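Local coordinates for pectate lyase 47 (PDB 1VBL), which probably cleaves pectate, de-esterified pectin, by calcium-dependent beta-elimination, as a secreted, thermostable member of polysaccharide lyase family 1, at residues 182-187 / 221-226; 213-218 / 306-311. All blocks are in the same frame, centred on the assembly; numbering follows the deposited sequence.

Interaction 1 of 2, residues 182-187 / 221-226; sequences LGEWNS and FGRPFQ
Leu182 lays its CD1 methyl over one face of the Arg223 guanidinium, 3.6 Å from NH1, while the ring of Pro224 covers the opposite face. At the backbone angles of Gly183 a CB would press on the carbonyl oxygen of Leu182; its own O accepts a hydrogen bond from Arg223 NE. Glu184 forms a salt bridge with Arg223: OE2 receives NH2 at 2.7 Å on its syn lone pair, near the guanidinium plane, although the carboxylate plane stands almost perpendicular to it. Bends at chi2 and chi3 (-55° and -57°) fold Arg223 back toward this pair. One water joins Glu184 OE1, Trp185 N and Pro224 O; another lies between Glu184 OE1 and Gln226 OE1. Trp185, large, flat and buried, carries most of the apolar contact. Phe225 presents its edge to the indole face in a T-shaped stack, centroids 5.0 Å apart, and Phe221 lies nearly parallel but slid aside, its CD1 3.6 Å from Trp185 CZ2. Ser187 OG donates to Gln226 O at 2.7 Å; the Ser187 side chain lies about 8 Å (nearest atoms) from the bound calcium ion. The contact belongs to excursions from the parallel beta-helix: its aromatic cluster continues into Trp175 of strand 174-176, antiparallel partner of strand 184-186, under Tyr93 and Leu94 of helix 90-97, while Trp185 NE1 bonds to Tyr220 O on strand 219-220.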
ATOM      1  N   LEU A 182     -20.415 -13.468   4.735  1.00 30.52           N
ATOM      2  CA  LEU A 182     -21.379 -12.723   3.935  1.00 29.15           C
ATOM      3  C   LEU A 182     -20.898 -12.457   2.513  1.00 27.04           C
ATOM      4  O   LEU A 182     -21.639 -11.912   1.697  1.00 26.22           O
ATOM      5  CB  LEU A 182     -21.688 -11.388   4.613  1.00 29.73           C
ATOM      6  CG  LEU A 182     -22.109 -11.468   6.080  1.00 32.39           C
ATOM      7  CD1 LEU A 182     -22.164 -10.069   6.675  1.00 33.10           C
ATOM      8  CD2 LEU A 182     -23.457 -12.164   6.188  1.00 33.21           C
ATOM      9  N   GLY A 183     -19.661 -12.844   2.221  1.00 25.18           N
ATOM     10  CA  GLY A 183     -19.118 -12.607   0.896  1.00 23.21           C
ATOM     11  C   GLY A 183     -18.579 -11.192   0.822  1.00 22.11           C
ATOM     12  O   GLY A 183     -18.872 -10.367   1.688  1.00 21.68           O
ATOM     13  N   GLU A 184     -17.792 -10.896  -0.207  1.00 20.46           N
ATOM     14  CA  GLU A 184     -17.226  -9.561  -0.345  1.00 20.92           C
ATOM     15  C   GLU A 184     -16.880  -9.217  -1.785  1.00 19.58           C
ATOM     16  O   GLU A 184     -16.641 -10.101  -2.615  1.00 18.82           O
ATOM     17  CB  GLU A 184     -15.936  -9.432   0.481  1.00 23.99           C
ATOM     18  CG  GLU A 184     -16.063  -9.632   1.989  1.00 27.48           C
ATOM     19  CD  GLU A 184     -16.942  -8.593   2.661  1.00 30.95           C
ATOM     20  OE1 GLU A 184     -17.016  -7.453   2.154  1.00 31.76           O
ATOM     21  OE2 GLU A 184     -17.550  -8.913   3.706  1.00 34.56           O
ATOM     22  N   TRP A 185     -16.867  -7.920  -2.071  1.00 18.33           N
ATOM     23  CA  TRP A 185     -16.475  -7.427  -3.379  1.00 19.84           C
ATOM     24  C   TRP A 185     -14.978  -7.210  -3.206  1.00 20.16           C
ATOM     25  O   TRP A 185     -14.532  -6.821  -2.126  1.00 20.39           O
ATOM     26  CB  TRP A 185     -17.127  -6.079  -3.693  1.00 18.06           C
ATOM     27  CG  TRP A 185     -18.584  -6.148  -4.005  1.00 18.63           C
ATOM     28  CD1 TRP A 185     -19.620  -5.947  -3.141  1.00 18.99           C
ATOM     29  CD2 TRP A 185     -19.169  -6.444  -5.276  1.00 17.63           C
ATOM     30  NE1 TRP A 185     -20.820  -6.096  -3.799  1.00 17.90           N
ATOM     31  CE2 TRP A 185     -20.571  -6.404  -5.111  1.00 18.65           C
ATOM     32  CE3 TRP A 185     -18.643  -6.741  -6.542  1.00 17.33           C
ATOM     33  CZ2 TRP A 185     -21.458  -6.649  -6.165  1.00 18.06           C
ATOM     34  CZ3 TRP A 185     -19.526  -6.985  -7.592  1.00 18.18           C
ATOM     35  CH2 TRP A 185     -20.918  -6.936  -7.395  1.00 18.82           C
ATOM     36  N   ASN A 186     -14.201  -7.470  -4.248  1.00 19.66           N
ATOM     37  CA  ASN A 186     -12.765  -7.270  -4.154  1.00 20.60           C
ATOM     38  C   ASN A 186     -12.232  -6.648  -5.430  1.00 19.41           C
ATOM     39  O   ASN A 186     -12.607  -7.042  -6.539  1.00 18.18           O
ATOM     40  CB  ASN A 186     -12.061  -8.594  -3.856  1.00 25.55           C
ATOM     41  CG  ASN A 186     -12.423  -9.146  -2.483  1.00 28.86           C
ATOM     42  OD1 ASN A 186     -12.189  -8.496  -1.457  1.00 31.68           O
ATOM     43  ND2 ASN A 186     -13.002 -10.343  -2.456  1.00 28.66           N
ATOM     44  N   SER A 187     -11.365  -5.659  -5.259  1.00 17.85           N
ATOM     45  CA  SER A 187     -10.776  -4.954  -6.383  1.00 17.28           C
ATOM     46  C   SER A 187      -9.312  -5.306  -6.573  1.00 17.78           C
ATOM     47  O   SER A 187      -8.681  -5.887  -5.696  1.00 17.54           O
ATOM     48  CB  SER A 187     -10.955  -3.452  -6.203  1.00 16.98           C
ATOM     49  OG  SER A 187     -12.324  -3.118  -6.343  1.00 18.64           O
ATOM     50  N   PHE A 221     -25.545  -6.227  -2.860  1.00 24.85           N
ATOM     51  CA  PHE A 221     -25.575  -7.564  -2.279  1.00 24.59           C
ATOM     52  C   PHE A 221     -25.445  -7.445  -0.766  1.00 25.23           C
ATOM     53  O   PHE A 221     -25.029  -8.386  -0.091  1.00 26.31           O
ATOM     54  CB  PHE A 221     -24.426  -8.416  -2.823  1.00 23.26           C
ATOM     55  CG  PHE A 221     -24.534  -8.733  -4.289  1.00 21.49           C
ATOM     56  CD1 PHE A 221     -23.493  -9.380  -4.944  1.00 20.71           C
ATOM     57  CD2 PHE A 221     -25.679  -8.404  -5.012  1.00 20.58           C
ATOM     58  CE1 PHE A 221     -23.583  -9.695  -6.298  1.00 21.03           C
ATOM     59  CE2 PHE A 221     -25.782  -8.713  -6.367  1.00 19.89           C
ATOM     60  CZ  PHE A 221     -24.731  -9.362  -7.011  1.00 20.28           C
ATOM     61  N   GLY A 222     -25.798  -6.277  -0.238  1.00 25.90           N
ATOM     62  CA  GLY A 222     -25.713  -6.060   1.195  1.00 26.83           C
ATOM     63  C   GLY A 222     -24.287  -5.957   1.706  1.00 27.92           C
ATOM     64  O   GLY A 222     -24.047  -6.098   2.906  1.00 28.09           O
ATOM     65  N   ARG A 223     -23.342  -5.721   0.798  1.00 27.41           N
ATOM     66  CA  ARG A 223     -21.934  -5.591   1.164  1.00 26.70           C
ATOM     67  C   ARG A 223     -21.366  -4.292   0.595  1.00 25.60           C
ATOM     68  O   ARG A 223     -21.785  -3.833  -0.467  1.00 25.19           O
ATOM     69  CB  ARG A 223     -21.121  -6.772   0.615  1.00 27.58           C
ATOM     70  CG  ARG A 223     -21.655  -8.151   0.973  1.00 29.33           C
ATOM     71  CD  ARG A 223     -21.815  -8.310   2.471  1.00 31.46           C
ATOM     72  NE  ARG A 223     -20.566  -8.069   3.183  1.00 31.87           N
ATOM     73  CZ  ARG A 223     -20.489  -7.415   4.337  1.00 33.36           C
ATOM     74  NH1 ARG A 223     -21.592  -6.937   4.902  1.00 32.48           N
ATOM     75  NH2 ARG A 223     -19.315  -7.236   4.926  1.00 31.48           N
ATOM     76  N   PRO A 224     -20.409  -3.674   1.303  1.00 23.92           N
ATOM     77  CA  PRO A 224     -19.835  -2.430   0.783  1.00 22.55           C
ATOM     78  C   PRO A 224     -19.188  -2.675  -0.579  1.00 20.67           C
ATOM     79  O   PRO A 224     -18.485  -3.666  -0.772  1.00 19.81           O
ATOM     80  CB  PRO A 224     -18.826  -2.032   1.863  1.00 23.70           C
ATOM     81  CG  PRO A 224     -18.449  -3.346   2.487  1.00 26.34           C
ATOM     82  CD  PRO A 224     -19.772  -4.064   2.572  1.00 24.75           C
ATOM     83  N   PHE A 225     -19.446  -1.776  -1.522  1.00 18.55           N
ATOM     84  CA  PHE A 225     -18.904  -1.900  -2.870  1.00 17.70           C
ATOM     85  C   PHE A 225     -17.445  -1.449  -2.854  1.00 18.08           C
ATOM     86  O   PHE A 225     -17.128  -0.303  -3.179  1.00 17.33           O
ATOM     87  CB  PHE A 225     -19.728  -1.043  -3.833  1.00 16.09           C
ATOM     88  CG  PHE A 225     -19.569  -1.425  -5.273  1.00 15.41           C
ATOM     89  CD1 PHE A 225     -19.702  -2.754  -5.674  1.00 14.80           C
ATOM     90  CD2 PHE A 225     -19.305  -0.458  -6.235  1.00 14.21           C
ATOM     91  CE1 PHE A 225     -19.573  -3.112  -7.016  1.00 14.08           C
ATOM     92  CE2 PHE A 225     -19.175  -0.806  -7.576  1.00 14.34           C
ATOM     93  CZ  PHE A 225     -19.310  -2.137  -7.966  1.00 14.56           C
ATOM     94  N   GLN A 226     -16.569  -2.371  -2.468  1.00 18.22           N
ATOM     95  CA  GLN A 226     -15.139  -2.107  -2.361  1.00 18.77           C
ATOM     96  C   GLN A 226     -14.421  -2.010  -3.704  1.00 16.75           C
ATOM     97  O   GLN A 226     -13.963  -3.009  -4.262  1.00 16.86           O
ATOM     98  CB  GLN A 226     -14.501  -3.181  -1.469  1.00 20.85           C
ATOM     99  CG  GLN A 226     -15.104  -3.187  -0.068  1.00 27.56           C
ATOM    100  CD  GLN A 226     -14.585  -4.297   0.830  1.00 31.05           C
ATOM    101  OE1 GLN A 226     -14.925  -4.349   2.013  1.00 35.26           O
ATOM    102  NE2 GLN A 226     -13.768  -5.191   0.278  1.00 33.18           N
TER
HETATM  103  O   HOH W   1     -17.375  -6.014  -0.088  1.00 23.84           O
HETATM  104  O   HOH W   2     -16.364  -5.587   3.986  1.00 40.71           O

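Interaction 2 of 2, residues 213-218 / 306-311; sequences PDRSLG and LADYDF
Tyr309 and Arg215 meet in a cation-pi contact that joins two loops of the parallel beta-helix, the fold of family 1 pectate lyases; one loop follows strand 200-208, the other strand 293-303. Arg215 CZ stands 4.1 Å from the centroid of the Tyr309 ring and 17° off its normal, with NE over the ring centre. The guanidinium is tilted 58° to the ring, so it does not stack flat. Arg215 is bent at chi2 and chi3, and its CD methylene also faces the ring as a CH-pi contact. A long, flexible cation suits this exposed place, since its CG and CD pass against Asp308 CB while its head reaches the aromatic face. Asp308 O approaches over a face of the guanidinium, 2.9 Å from Arg215 NE, at too poor an angle for a hydrogen bond.

Across the two loops the one hydrogen bond runs from Asp214 N to Tyr309 OH, 2.8 Å long with an N-H...O angle of 158°; Asp209 makes a weak bond to the same hydroxyl. Replacing Tyr309 by an alanine would probably leave the Asp214 amide without this acceptor and Arg215 without the ring that helps orient its guanidinium.

Apolar packing is slight: Pro213 CB approaches Tyr309 CE2 at 4.2 Å. A separate polar contact is made by the Asp214 carboxylate, bound through OD1 to His228 ND1: it comes across the ring edge, OD2 3.0 Å from Tyr309 CE1.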
ATOM      1  N   PRO A 213     -14.182   8.323  -1.140  1.00 17.45           N
ATOM      2  CA  PRO A 213     -14.130   7.448   0.034  1.00 17.57           C
ATOM      3  C   PRO A 213     -15.093   6.278  -0.153  1.00 18.38           C
ATOM      4  O   PRO A 213     -16.117   6.421  -0.825  1.00 16.38           O
ATOM      5  CB  PRO A 213     -14.542   8.378   1.170  1.00 16.70           C
ATOM      6  CG  PRO A 213     -15.495   9.313   0.500  1.00 18.27           C
ATOM      7  CD  PRO A 213     -14.781   9.625  -0.797  1.00 17.39           C
ATOM      8  N   ASP A 214     -14.769   5.129   0.437  1.00 17.73           N
ATOM      9  CA  ASP A 214     -15.610   3.943   0.300  1.00 19.10           C
ATOM     10  C   ASP A 214     -17.067   4.226   0.644  1.00 21.25           C
ATOM     11  O   ASP A 214     -17.977   3.633   0.074  1.00 20.50           O
ATOM     12  CB  ASP A 214     -15.092   2.809   1.188  1.00 19.91           C
ATOM     13  CG  ASP A 214     -13.765   2.252   0.710  1.00 20.82           C
ATOM     14  OD1 ASP A 214     -13.508   2.300  -0.510  1.00 20.68           O
ATOM     15  OD2 ASP A 214     -12.986   1.752   1.550  1.00 19.19           O
ATOM     16  N   ARG A 215     -17.270   5.146   1.575  1.00 22.66           N
ATOM     17  CA  ARG A 215     -18.601   5.527   2.035  1.00 24.43           C
ATOM     18  C   ARG A 215     -19.480   6.057   0.908  1.00 23.63           C
ATOM     19  O   ARG A 215     -20.706   5.963   0.968  1.00 24.96           O
ATOM     20  CB  ARG A 215     -18.470   6.588   3.132  1.00 25.93           C
ATOM     21  CG  ARG A 215     -17.522   6.177   4.255  1.00 33.04           C
ATOM     22  CD  ARG A 215     -16.085   5.960   3.745  1.00 33.83           C
ATOM     23  NE  ARG A 215     -15.376   4.942   4.518  1.00 38.43           N
ATOM     24  CZ  ARG A 215     -15.817   3.700   4.703  1.00 38.53           C
ATOM     25  NH1 ARG A 215     -16.970   3.311   4.173  1.00 42.87           N
ATOM     26  NH2 ARG A 215     -15.106   2.843   5.418  1.00 40.79           N
ATOM     27  N   SER A 216     -18.848   6.607  -0.120  1.00 22.96           N
ATOM     28  CA  SER A 216     -19.570   7.165  -1.254  1.00 23.05           C
ATOM     29  C   SER A 216     -19.742   6.166  -2.394  1.00 22.89           C
ATOM     30  O   SER A 216     -20.398   6.471  -3.390  1.00 21.64           O
ATOM     31  CB  SER A 216     -18.831   8.391  -1.785  1.00 22.96           C
ATOM     32  OG  SER A 216     -17.592   8.016  -2.368  1.00 22.48           O
ATOM     33  N   LEU A 217     -19.156   4.981  -2.248  1.00 21.51           N
ATOM     34  CA  LEU A 217     -19.225   3.958  -3.287  1.00 22.84           C
ATOM     35  C   LEU A 217     -20.515   3.141  -3.282  1.00 24.05           C
ATOM     36  O   LEU A 217     -20.825   2.457  -4.257  1.00 24.70           O
ATOM     37  CB  LEU A 217     -18.016   3.020  -3.180  1.00 20.77           C
ATOM     38  CG  LEU A 217     -16.649   3.715  -3.201  1.00 22.65           C
ATOM     39  CD1 LEU A 217     -15.537   2.668  -3.182  1.00 21.24           C
ATOM     40  CD2 LEU A 217     -16.539   4.597  -4.440  1.00 21.45           C
ATOM     41  N   GLY A 218     -21.257   3.201  -2.184  1.00 25.39           N
ATOM     42  CA  GLY A 218     -22.507   2.469  -2.114  1.00 26.55           C
ATOM     43  C   GLY A 218     -22.406   1.047  -1.601  1.00 26.82           C
ATOM     44  O   GLY A 218     -21.363   0.606  -1.115  1.00 24.39           O
ATOM     45  N   LEU A 306     -14.977   8.926  14.531  1.00 16.00           N
ATOM     46  CA  LEU A 306     -15.854   9.733  13.689  1.00 17.02           C
ATOM     47  C   LEU A 306     -15.440   9.601  12.227  1.00 18.97           C
ATOM     48  O   LEU A 306     -16.123  10.095  11.330  1.00 17.48           O
ATOM     49  CB  LEU A 306     -15.786  11.207  14.104  1.00 17.91           C
ATOM     50  CG  LEU A 306     -16.265  11.537  15.519  1.00 17.32           C
ATOM     51  CD1 LEU A 306     -16.032  13.016  15.822  1.00 16.99           C
ATOM     52  CD2 LEU A 306     -17.739  11.186  15.641  1.00 16.94           C
ATOM     53  N   ALA A 307     -14.318   8.929  11.991  1.00 18.58           N
ATOM     54  CA  ALA A 307     -13.817   8.746  10.634  1.00 20.97           C
ATOM     55  C   ALA A 307     -14.732   7.851   9.803  1.00 21.34           C
ATOM     56  O   ALA A 307     -15.383   6.944  10.325  1.00 21.98           O
ATOM     57  CB  ALA A 307     -12.407   8.155  10.672  1.00 19.48           C
ATOM     58  N   ASP A 308     -14.771   8.120   8.503  1.00 23.81           N
ATOM     59  CA  ASP A 308     -15.582   7.347   7.570  1.00 25.52           C
ATOM     60  C   ASP A 308     -15.096   5.899   7.559  1.00 24.82           C
ATOM     61  O   ASP A 308     -15.871   4.969   7.334  1.00 24.75           O
ATOM     62  CB  ASP A 308     -15.451   7.934   6.165  1.00 29.97           C
ATOM     63  CG  ASP A 308     -16.091   9.300   6.035  1.00 34.01           C
ATOM     64  OD1 ASP A 308     -15.780  10.003   5.049  1.00 36.07           O
ATOM     65  OD2 ASP A 308     -16.910   9.665   6.905  1.00 35.84           O
ATOM     66  N   TYR A 309     -13.801   5.722   7.803  1.00 20.92           N
ATOM     67  CA  TYR A 309     -13.189   4.402   7.817  1.00 18.87           C
ATOM     68  C   TYR A 309     -13.071   3.875   9.238  1.00 19.03           C
ATOM     69  O   TYR A 309     -12.415   4.483  10.082  1.00 19.60           O
ATOM     70  CB  TYR A 309     -11.800   4.474   7.170  1.00 16.54           C
ATOM     71  CG  TYR A 309     -11.856   4.759   5.688  1.00 15.08           C
ATOM     72  CD1 TYR A 309     -11.884   3.717   4.759  1.00 15.71           C
ATOM     73  CD2 TYR A 309     -11.943   6.068   5.214  1.00 14.00           C
ATOM     74  CE1 TYR A 309     -12.001   3.973   3.392  1.00 15.51           C
ATOM     75  CE2 TYR A 309     -12.062   6.335   3.855  1.00 16.46           C
ATOM     76  CZ  TYR A 309     -12.090   5.283   2.950  1.00 16.10           C
ATOM     77  OH  TYR A 309     -12.213   5.550   1.608  1.00 15.62           O
ATOM     78  N   ASP A 310     -13.718   2.748   9.504  1.00 20.10           N
ATOM     79  CA  ASP A 310     -13.655   2.152  10.828  1.00 22.46           C
ATOM     80  C   ASP A 310     -12.248   1.610  11.021  1.00 21.74           C
ATOM     81  O   ASP A 310     -11.479   1.520  10.066  1.00 22.37           O
ATOM     82  CB  ASP A 310     -14.666   1.010  10.947  1.00 26.69           C
ATOM     83  CG  ASP A 310     -16.103   1.493  10.865  1.00 31.61           C
ATOM     84  OD1 ASP A 310     -16.479   2.366  11.673  1.00 35.32           O
ATOM     85  OD2 ASP A 310     -16.854   1.000   9.996  1.00 33.63           O
ATOM     86  N   PHE A 311     -11.905   1.275  12.256  1.00 19.25           N
ATOM     87  CA  PHE A 311     -10.593   0.717  12.542  1.00 16.78           C
ATOM     88  C   PHE A 311     -10.783  -0.737  12.929  1.00 16.82           C
ATOM     89  O   PHE A 311     -11.644  -1.055  13.750  1.00 16.73           O
ATOM     90  CB  PHE A 311      -9.910   1.466  13.688  1.00 15.43           C
ATOM     91  CG  PHE A 311      -8.677   0.774  14.208  1.00 15.46           C
ATOM     92  CD1 PHE A 311      -8.731  -0.009  15.360  1.00 14.97           C
ATOM     93  CD2 PHE A 311      -7.470   0.882  13.530  1.00 14.95           C
ATOM     94  CE1 PHE A 311      -7.598  -0.673  15.828  1.00 12.11           C
ATOM     95  CE2 PHE A 311      -6.326   0.218  13.990  1.00 15.18           C
ATOM     96  CZ  PHE A 311      -6.391  -0.558  15.140  1.00 13.94           C
TER

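From the N terminus, the chain passes 182-187, then 213-218, 221-226 and finally 306-311, so the two contacts cross. Interaction 1 closes a loop of 33 residues that holds strands 192-195, 200-208 and 219-220; interaction 2 spans 87 residues, 42 of them in strands, and ties together connections leaving strands 200-208 and 293-303. Only two residues separate 213-218 from 221-226, and the segments also touch directly: Phe225 N lies 3.1 Å from Gly218 O, probably hydrogen-bonded. Thus strand 184-186 is linked through the hairpin of strands 219-220 and 223-224, and then the preceding loop 213-218, to the loop after strand 293-303. Interaction 1 lies nearer the metal site, the side chain of Ser187 about 4 Å (nearest atoms) from that of the calcium ligand Asp229.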